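Local coordinates for protein oligopeptide ABC transporter OppAIV (Borrelia burgdorferi B31, PDB 4GL8) that probably binds oligopeptides as the extracytoplasmic solute-binding component of an ABC peptide transporter, and holds a peptide in this crystal structure, at residues I107-I112 / K160-T165; M187-I190 / R196-D199; S409-S414 / I422-W427. All coordinates share one frame; numbering follows the deposited sequence.

Contact 1 (I107-I112 / K160-T165)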
loop_
_atom_site.group_PDB
_atom_site.type_symbol
_atom_site.label_atom_id
_atom_site.label_comp_id
_atom_site.label_asym_id
_atom_site.label_seq_id
_atom_site.Cartn_x
_atom_site.Cartn_y
_atom_site.Cartn_z
ATOM N N ILE A 107 26.526 3.532 8.219
ATOM C CA ILE A 107 25.628 3.898 7.144
ATOM C C ILE A 107 26.148 5.247 6.627
ATOM O O ILE A 107 26.072 6.247 7.331
ATOM C CB ILE A 107 24.175 4.027 7.659
ATOM C CG1 ILE A 107 23.756 2.779 8.447
ATOM C CG2 ILE A 107 23.190 4.274 6.518
ATOM C CD1 ILE A 107 22.292 2.745 8.847
ATOM N N THR A 108 26.710 5.252 5.423
ATOM C CA THR A 108 27.247 6.425 4.773
ATOM C C THR A 108 26.342 6.766 3.577
ATOM O O THR A 108 25.559 5.924 3.100
ATOM C CB THR A 108 28.624 6.122 4.180
ATOM O OG1 THR A 108 28.468 5.080 3.214
ATOM C CG2 THR A 108 29.650 5.684 5.258
ATOM N N ALA A 109 26.482 7.986 3.059
ATOM C CA ALA A 109 25.700 8.406 1.892
ATOM C C ALA A 109 26.042 7.563 0.649
ATOM O O ALA A 109 25.191 7.354 -0.201
ATOM C CB ALA A 109 25.925 9.878 1.611
ATOM N N GLU A 110 27.283 7.091 0.554
ATOM C CA GLU A 110 27.671 6.158 -0.515
ATOM C C GLU A 110 26.979 4.791 -0.367
ATOM O O GLU A 110 26.546 4.198 -1.347
ATOM C CB GLU A 110 29.208 6.013 -0.573
ATOM C CG GLU A 110 29.736 5.083 -1.668
ATOM C CD GLU A 110 29.484 5.614 -3.071
ATOM O OE1 GLU A 110 29.551 6.838 -3.321
ATOM O OE2 GLU A 110 29.226 4.798 -3.966
ATOM N N GLY A 111 26.858 4.290 0.848
ATOM C CA GLY A 111 26.050 3.079 1.057
ATOM C C GLY A 111 24.581 3.223 0.646
ATOM O O GLY A 111 23.946 2.310 0.093
ATOM N N ILE A 112 24.028 4.393 0.872
ATOM C CA ILE A 112 22.654 4.610 0.502
ATOM C C ILE A 112 22.539 4.713 -1.018
ATOM O O ILE A 112 21.625 4.169 -1.657
ATOM C CB ILE A 112 22.111 5.852 1.200
ATOM C CG1 ILE A 112 22.066 5.611 2.698
ATOM C CG2 ILE A 112 20.720 6.199 0.681
ATOM C CD1 ILE A 112 21.744 6.869 3.476
ATOM N N LYS A 160 28.343 12.025 5.176
ATOM C CA LYS A 160 27.086 12.339 5.859
ATOM C C LYS A 160 26.175 13.206 4.999
ATOM O O LYS A 160 25.327 13.910 5.540
ATOM C CB LYS A 160 27.356 13.080 7.161
ATOM C CG LYS A 160 28.331 12.417 8.133
ATOM C CD LYS A 160 28.189 13.112 9.484
ATOM C CE LYS A 160 29.482 13.226 10.253
ATOM N NZ LYS A 160 29.634 12.004 11.094
ATOM N N THR A 161 26.349 13.199 3.679
ATOM C CA THR A 161 25.555 14.088 2.840
ATOM C C THR A 161 25.101 13.438 1.545
ATOM O O THR A 161 25.908 13.030 0.702
ATOM C CB THR A 161 26.298 15.400 2.554
ATOM O OG1 THR A 161 26.907 15.886 3.764
ATOM C CG2 THR A 161 25.339 16.442 2.056
ATOM N N LEU A 162 23.785 13.356 1.378
ATOM C CA LEU A 162 23.202 12.673 0.204
ATOM C C LEU A 162 22.392 13.668 -0.593
ATOM O O LEU A 162 21.551 14.366 -0.044
ATOM C CB LEU A 162 22.327 11.509 0.632
ATOM C CG LEU A 162 21.765 10.696 -0.544
ATOM C CD1 LEU A 162 22.807 9.717 -1.048
ATOM C CD2 LEU A 162 20.506 9.968 -0.166
ATOM N N GLU A 163 22.660 13.758 -1.887
ATOM C CA GLU A 163 21.895 14.665 -2.732
ATOM C C GLU A 163 21.010 13.882 -3.689
ATOM O O GLU A 163 21.501 12.996 -4.397
ATOM C CB GLU A 163 22.854 15.521 -3.529
ATOM C CG GLU A 163 22.262 16.692 -4.258
ATOM C CD GLU A 163 23.243 17.257 -5.277
ATOM O OE1 GLU A 163 23.446 16.609 -6.364
ATOM O OE2 GLU A 163 23.810 18.350 -5.001
ATOM N N ILE A 164 19.730 14.225 -3.726
ATOM C CA ILE A 164 18.809 13.655 -4.696
ATOM C C ILE A 164 18.216 14.770 -5.567
ATOM O O ILE A 164 17.601 15.734 -5.050
ATOM C CB ILE A 164 17.674 12.892 -4.012
ATOM C CG1 ILE A 164 18.251 11.776 -3.163
ATOM C CG2 ILE A 164 16.721 12.304 -5.054
ATOM C CD1 ILE A 164 17.203 10.994 -2.424
ATOM N N THR A 165 18.425 14.634 -6.869
ATOM C CA THR A 165 17.937 15.580 -7.861
ATOM C C THR A 165 16.671 15.011 -8.521
ATOM O O THR A 165 16.707 13.917 -9.077
ATOM C CB THR A 165 19.025 15.889 -8.937
ATOM O OG1 THR A 165 20.187 16.400 -8.294
ATOM C CG2 THR A 165 18.564 16.947 -9.926
#

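Contact 2 (M187-I190 / R196-D199)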
loop_
_atom_site.group_PDB
_atom_site.type_symbol
_atom_site.label_atom_id
_atom_site.label_comp_id
_atom_site.label_asym_id
_atom_site.label_seq_id
_atom_site.Cartn_x
_atom_site.Cartn_y
_atom_site.Cartn_z
ATOM N N MET A 187 23.932 -2.936 1.666
ATOM C CA MET A 187 24.520 -3.508 0.477
ATOM C C MET A 187 25.668 -4.459 0.753
ATOM O O MET A 187 25.827 -5.405 0.017
ATOM C CB MET A 187 24.907 -2.434 -0.533
ATOM C CG MET A 187 23.672 -1.879 -1.264
ATOM S SD MET A 187 22.580 -3.135 -1.975
ATOM C CE MET A 187 23.589 -3.731 -3.316
ATOM N N HIS A 188 26.427 -4.241 1.822
ATOM C CA HIS A 188 27.506 -5.174 2.200
ATOM C C HIS A 188 26.971 -6.594 2.482
ATOM O O HIS A 188 27.616 -7.609 2.150
ATOM C CB HIS A 188 28.383 -4.592 3.347
ATOM C CG HIS A 188 27.736 -4.591 4.706
ATOM N ND1 HIS A 188 26.783 -3.670 5.087
ATOM C CD2 HIS A 188 27.965 -5.365 5.798
ATOM C CE1 HIS A 188 26.433 -3.892 6.338
ATOM N NE2 HIS A 188 27.155 -4.897 6.799
ATOM N N VAL A 189 25.754 -6.652 3.015
ATOM C CA VAL A 189 25.127 -7.916 3.410
ATOM C C VAL A 189 24.402 -8.565 2.223
ATOM O O VAL A 189 24.457 -9.770 2.042
ATOM C CB VAL A 189 24.194 -7.681 4.613
ATOM C CG1 VAL A 189 23.175 -8.790 4.770
ATOM C CG2 VAL A 189 25.001 -7.482 5.890
ATOM N N ILE A 190 23.754 -7.760 1.399
ATOM C CA ILE A 190 23.155 -8.239 0.145
ATOM C C ILE A 190 24.222 -8.782 -0.803
ATOM O O ILE A 190 24.087 -9.865 -1.361
ATOM C CB ILE A 190 22.372 -7.104 -0.538
ATOM C CG1 ILE A 190 21.155 -6.752 0.331
ATOM C CG2 ILE A 190 21.985 -7.487 -1.976
ATOM C CD1 ILE A 190 20.461 -5.460 -0.007
ATOM N N ARG A 196 19.505 -14.738 0.196
ATOM C CA ARG A 196 19.307 -15.177 1.582
ATOM C C ARG A 196 19.493 -14.054 2.591
ATOM O O ARG A 196 19.468 -14.298 3.793
ATOM C CB ARG A 196 20.270 -16.332 1.909
ATOM C CG ARG A 196 20.156 -17.574 1.003
ATOM C CD ARG A 196 19.384 -18.722 1.678
ATOM N NE ARG A 196 18.069 -18.218 2.088
ATOM C CZ ARG A 196 17.047 -18.004 1.255
ATOM N NH1 ARG A 196 17.136 -18.302 -0.040
ATOM N NH2 ARG A 196 15.925 -17.493 1.726
ATOM N N TRP A 197 19.677 -12.819 2.116
ATOM C CA TRP A 197 20.034 -11.724 3.001
ATOM C C TRP A 197 18.959 -11.411 4.039
ATOM O O TRP A 197 19.272 -10.911 5.120
ATOM C CB TRP A 197 20.437 -10.466 2.217
ATOM C CG TRP A 197 19.328 -9.499 1.820
ATOM C CD1 TRP A 197 18.618 -9.486 0.643
ATOM C CD2 TRP A 197 18.868 -8.375 2.575
ATOM N NE1 TRP A 197 17.741 -8.421 0.632
ATOM C CE2 TRP A 197 17.880 -7.721 1.800
ATOM C CE3 TRP A 197 19.198 -7.852 3.815
ATOM C CZ2 TRP A 197 17.209 -6.582 2.246
ATOM C CZ3 TRP A 197 18.535 -6.691 4.251
ATOM C CH2 TRP A 197 17.549 -6.086 3.477
ATOM N N THR A 198 17.705 -11.727 3.747
ATOM C CA THR A 198 16.641 -11.396 4.688
ATOM C C THR A 198 16.329 -12.483 5.729
ATOM O O THR A 198 15.428 -12.323 6.560
ATOM C CB THR A 198 15.345 -11.098 3.940
ATOM O OG1 THR A 198 14.965 -12.266 3.203
ATOM C CG2 THR A 198 15.526 -9.909 3.012
ATOM N N ASP A 199 17.042 -13.592 5.668
ATOM C CA ASP A 199 16.923 -14.630 6.678
ATOM C C ASP A 199 17.335 -14.045 8.047
ATOM O O ASP A 199 18.235 -13.200 8.119
ATOM C CB ASP A 199 17.838 -15.821 6.346
ATOM C CG ASP A 199 17.404 -16.613 5.102
ATOM O OD1 ASP A 199 16.323 -16.393 4.521
ATOM O OD2 ASP A 199 18.175 -17.515 4.707
#

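Contact 3 (S409-S414 / I422-W427)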
loop_
_atom_site.group_PDB
_atom_site.type_symbol
_atom_site.label_atom_id
_atom_site.label_comp_id
_atom_site.label_asym_id
_atom_site.label_seq_id
_atom_site.Cartn_x
_atom_site.Cartn_y
_atom_site.Cartn_z
ATOM N N SER A 409 0.514 -14.364 -0.653
ATOM C CA SER A 409 1.581 -14.336 -1.677
ATOM C C SER A 409 1.093 -14.685 -3.048
ATOM O O SER A 409 1.511 -14.077 -4.016
ATOM C CB SER A 409 2.740 -15.283 -1.327
ATOM O OG SER A 409 3.520 -14.722 -0.278
ATOM N N THR A 410 0.253 -15.696 -3.143
ATOM C CA THR A 410 -0.308 -16.100 -4.423
ATOM C C THR A 410 -1.230 -15.001 -4.943
ATOM O O THR A 410 -1.250 -14.721 -6.119
ATOM C CB THR A 410 -1.066 -17.442 -4.282
ATOM O OG1 THR A 410 -0.148 -18.466 -3.859
ATOM C CG2 THR A 410 -1.745 -17.897 -5.638
ATOM N N TYR A 411 -2.019 -14.402 -4.058
ATOM C CA TYR A 411 -2.922 -13.309 -4.439
ATOM C C TYR A 411 -2.178 -12.120 -5.056
ATOM O O TYR A 411 -2.605 -11.584 -6.072
ATOM C CB TYR A 411 -3.727 -12.851 -3.226
ATOM C CG TYR A 411 -4.378 -11.495 -3.394
ATOM C CD1 TYR A 411 -5.583 -11.362 -4.061
ATOM C CD2 TYR A 411 -3.804 -10.361 -2.862
ATOM C CE1 TYR A 411 -6.193 -10.136 -4.197
ATOM C CE2 TYR A 411 -4.403 -9.119 -2.990
ATOM C CZ TYR A 411 -5.590 -9.007 -3.662
ATOM O OH TYR A 411 -6.185 -7.763 -3.783
ATOM N N ILE A 412 -1.054 -11.748 -4.453
ATOM C CA ILE A 412 -0.213 -10.680 -4.976
ATOM C C ILE A 412 0.367 -11.066 -6.331
ATOM O O ILE A 412 0.438 -10.236 -7.238
ATOM C CB ILE A 412 0.978 -10.355 -4.048
ATOM C CG1 ILE A 412 0.497 -9.753 -2.736
ATOM C CG2 ILE A 412 1.985 -9.414 -4.718
ATOM C CD1 ILE A 412 1.588 -9.785 -1.681
ATOM N N ASN A 413 0.838 -12.306 -6.443
ATOM C CA ASN A 413 1.356 -12.796 -7.719
ATOM C C ASN A 413 0.276 -12.745 -8.787
ATOM O O ASN A 413 0.555 -12.402 -9.903
ATOM C CB ASN A 413 1.881 -14.219 -7.577
ATOM C CG ASN A 413 2.263 -14.820 -8.901
ATOM O OD1 ASN A 413 3.396 -14.680 -9.324
ATOM N ND2 ASN A 413 1.304 -15.441 -9.596
ATOM N N SER A 414 -0.969 -13.042 -8.419
ATOM C CA SER A 414 -2.063 -13.017 -9.381
ATOM C C SER A 414 -2.340 -11.589 -9.892
ATOM O O SER A 414 -2.547 -11.377 -11.088
ATOM C CB SER A 414 -3.351 -13.630 -8.792
ATOM O OG SER A 414 -3.210 -15.014 -8.548
ATOM N N ILE A 422 -11.763 -11.498 -12.652
ATOM C CA ILE A 422 -12.105 -10.415 -11.716
ATOM C C ILE A 422 -11.332 -10.694 -10.403
ATOM O O ILE A 422 -11.217 -11.842 -9.966
ATOM C CB ILE A 422 -13.626 -10.369 -11.459
ATOM C CG1 ILE A 422 -14.367 -10.112 -12.772
ATOM C CG2 ILE A 422 -13.998 -9.307 -10.439
ATOM C CD1 ILE A 422 -15.868 -10.147 -12.640
ATOM N N ILE A 423 -10.782 -9.672 -9.785
ATOM C CA ILE A 423 -10.078 -9.891 -8.535
ATOM C C ILE A 423 -10.307 -8.737 -7.575
ATOM O O ILE A 423 -10.135 -7.555 -7.939
ATOM C CB ILE A 423 -8.572 -10.117 -8.791
ATOM C CG1 ILE A 423 -7.867 -10.655 -7.556
ATOM C CG2 ILE A 423 -7.883 -8.835 -9.292
ATOM C CD1 ILE A 423 -6.528 -11.279 -7.889
ATOM N N ARG A 424 -10.711 -9.082 -6.341
ATOM C CA ARG A 424 -10.780 -8.091 -5.281
ATOM C C ARG A 424 -9.463 -7.361 -5.183
ATOM O O ARG A 424 -8.402 -7.962 -5.210
ATOM C CB ARG A 424 -11.133 -8.730 -3.928
ATOM C CG ARG A 424 -11.047 -7.758 -2.773
ATOM C CD ARG A 424 -9.734 -7.820 -2.026
ATOM N NE ARG A 424 -9.395 -6.500 -1.536
ATOM C CZ ARG A 424 -8.331 -6.214 -0.785
ATOM N NH1 ARG A 424 -7.460 -7.157 -0.409
ATOM N NH2 ARG A 424 -8.126 -4.954 -0.426
ATOM N N SER A 425 -9.531 -6.056 -5.035
ATOM C CA SER A 425 -8.336 -5.258 -5.189
ATOM C C SER A 425 -8.449 -4.028 -4.302
ATOM O O SER A 425 -9.170 -4.043 -3.316
ATOM C CB SER A 425 -8.187 -4.948 -6.693
ATOM O OG SER A 425 -6.989 -4.308 -6.998
ATOM N N GLY A 426 -7.793 -2.938 -4.675
ATOM C CA GLY A 426 -7.694 -1.778 -3.813
ATOM C C GLY A 426 -6.242 -1.416 -3.577
ATOM O O GLY A 426 -5.332 -2.165 -3.956
ATOM N N TRP A 427 -6.045 -0.280 -2.914
ATOM C CA TRP A 427 -4.760 0.343 -2.872
ATOM C C TRP A 427 -4.685 1.158 -1.630
ATOM O O TRP A 427 -5.609 1.853 -1.288
ATOM C CB TRP A 427 -4.587 1.252 -4.075
ATOM C CG TRP A 427 -3.208 1.749 -4.302
ATOM C CD1 TRP A 427 -2.775 3.048 -4.210
ATOM C CD2 TRP A 427 -2.068 0.975 -4.693
ATOM N NE1 TRP A 427 -1.442 3.126 -4.511
ATOM C CE2 TRP A 427 -0.986 1.866 -4.825
ATOM C CE3 TRP A 427 -1.870 -0.380 -4.968
ATOM C CZ2 TRP A 427 0.292 1.442 -5.225
ATOM C CZ3 TRP A 427 -0.596 -0.813 -5.342
ATOM C CH2 TRP A 427 0.464 0.093 -5.468
#

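Contact 1 (I107-I112 / K160-T165)
A109 and L162 pack against each other where the first turn of helix 109-119 rests on strand 161-165, an inner strand of the five-stranded antiparallel sheet of this oligopeptide-binding fold. The CB atoms of A109 and L162 lie 4.1 Å apart, and L162 CD1 reaches past the methyl to A109 O at 3.5 Å. The other branch, L162 CD2, meets I112 CG2 at 3.9 Å, the two side chains crossing at a slant. CG of L162, anti to the backbone N (chi1 -176°), is placed against the helix turn, and chi2 of 81° sets CD1 by A109 and CD2 by I112. On the strand side, A109 CB also comes to 3.3 Å from T161 O, the methyl resting directly on the strand backbone. Further out, A109 touches A156 on the neighbouring strand 154-158, and its backbone is hydrogen-bonded to E159; I112 continues onto P184 and L162 onto I64. The side chain of T161 leaves its backbone away from the helix, and OG1 is hydrogen-bonded to D158 OD1. The first turn itself is fixed by T108 at the N-cap: its OG1 takes the G111 N-H at 3.0 Å, with an N-H...O angle of 163°.

Contact 2 (M187-I190 / R196-D199)
The indole of W197 is sandwiched between two aliphatic groups, I190 CG1 over one face and T198 CG2 over the opposite one. On the I190 side the contact is a CH-pi interaction: CG1 stands 3.5 Å from the centroid of the five-membered ring, only 6° off its normal. I190 and W197 run alongside each other, pointing the same way, and I190 CD1 extends the cover to W197 CE2 at 3.9 Å. V189 adds a smaller contact and crosses the tryptophan at about a right angle, its CG1 lying 4.1 Å from W197 CB and approaching the ring obliquely. CG of W197 sits between the backbone N and the carbonyl carbon (chi1 88°), an orientation that lays the indole alongside I190. The polar NE1 reaches beyond the two segments and is hydrogen-bonded to D44, while R118 of helix 109-119 touches both W197 and I190.

W197 is carried by a type I beta turn, R196 to D199, that follows helix 187-193 and is closed by D199 N bonding R196 O. A side-on salt bridge spans the same turn. R196 NE meets OD2 of D199 at 2.7 Å, and R196 NH2 meets D199 OD1 at 3.0 Å on its syn lone pair. Both oxygens lie near the guanidinium plane, though NE meets OD2 somewhat out of the carboxylate plane; the two bonds limit rotation of the carboxylate. No hydrogen bond crosses between the segments, whose side chains meet by CH-pi and aliphatic contact; the salt bridge stays within the turn, and the NE1 bond to D44 probably helps fix the rotation of the indole.

Contact 3 (S409-S414 / I422-W427)
With CG anti to the backbone N (chi1 163°), Y411 swings its ring out from helix 408-417 to the backbone of strand 422-428, in the lobe of the solute-binding fold where this strand runs parallel to 372-377 and antiparallel to 287-293. Segments 409-414 and 422-427 lie nearly perpendicular, at 99°, with axes 10.3 Å apart, and the long tyrosine bridges the interval. Its OH donates to R424 O at 2.6 Å, tilted from the carbonyl plane, and R424 O lies at the ring edge. The bond to R424 O ties helix to strand; the same hydroxyl is also hydrogen-bonded to NH1 of R415, one turn on in its own helix. I423 turns CG1 and CD1 to the ring: CE1 of Y411 comes to 3.8 Å from I423 CG1, and I423 CD1 continues to S414 CB at 4.1 Å. OG of S414 is hydrogen-bonded to E406.

R424 bends at chi2 and chi3, which brings its guanidinium back under the tyrosine hydroxyl, so that OH stands over one of its faces; the ring and guanidinium planes are almost parallel, 3° apart. Beyond the two segments, R424 NH1 is the nitrogen hydrogen-bonded both to N377 OD1 and to the backbone of the bound peptide, so the contact backs directly onto the ligand site. W427 packs on that peptide too. Within the contact, the nearest approach of the R424 side chain to segment 409-414 is NH1 to Y411 OH, 3.7 Å.

In the fold
All three are buried contacts, though T161 in contact 1 is partly exposed, and they sit in different parts of the chain. Contacts 1 and 2 lie on the same side of its centre, their own centres about 20 Å apart, and are linked through helix 109-119: contact 1 packs its first turn on a sheet, while R118, farther along, touches the residues of contact 2. Contact 3 lies across the chain's centre from contact 1, about 35 Å away between centres, and nearer the middle of the molecule. The two outlying contacts have no hydrogen bond between their segments and meet mainly through aliphatic and aromatic carbon, whereas 409-414 and 422-427 are joined by a hydrogen bond, and R424 reaches on to the bound peptide.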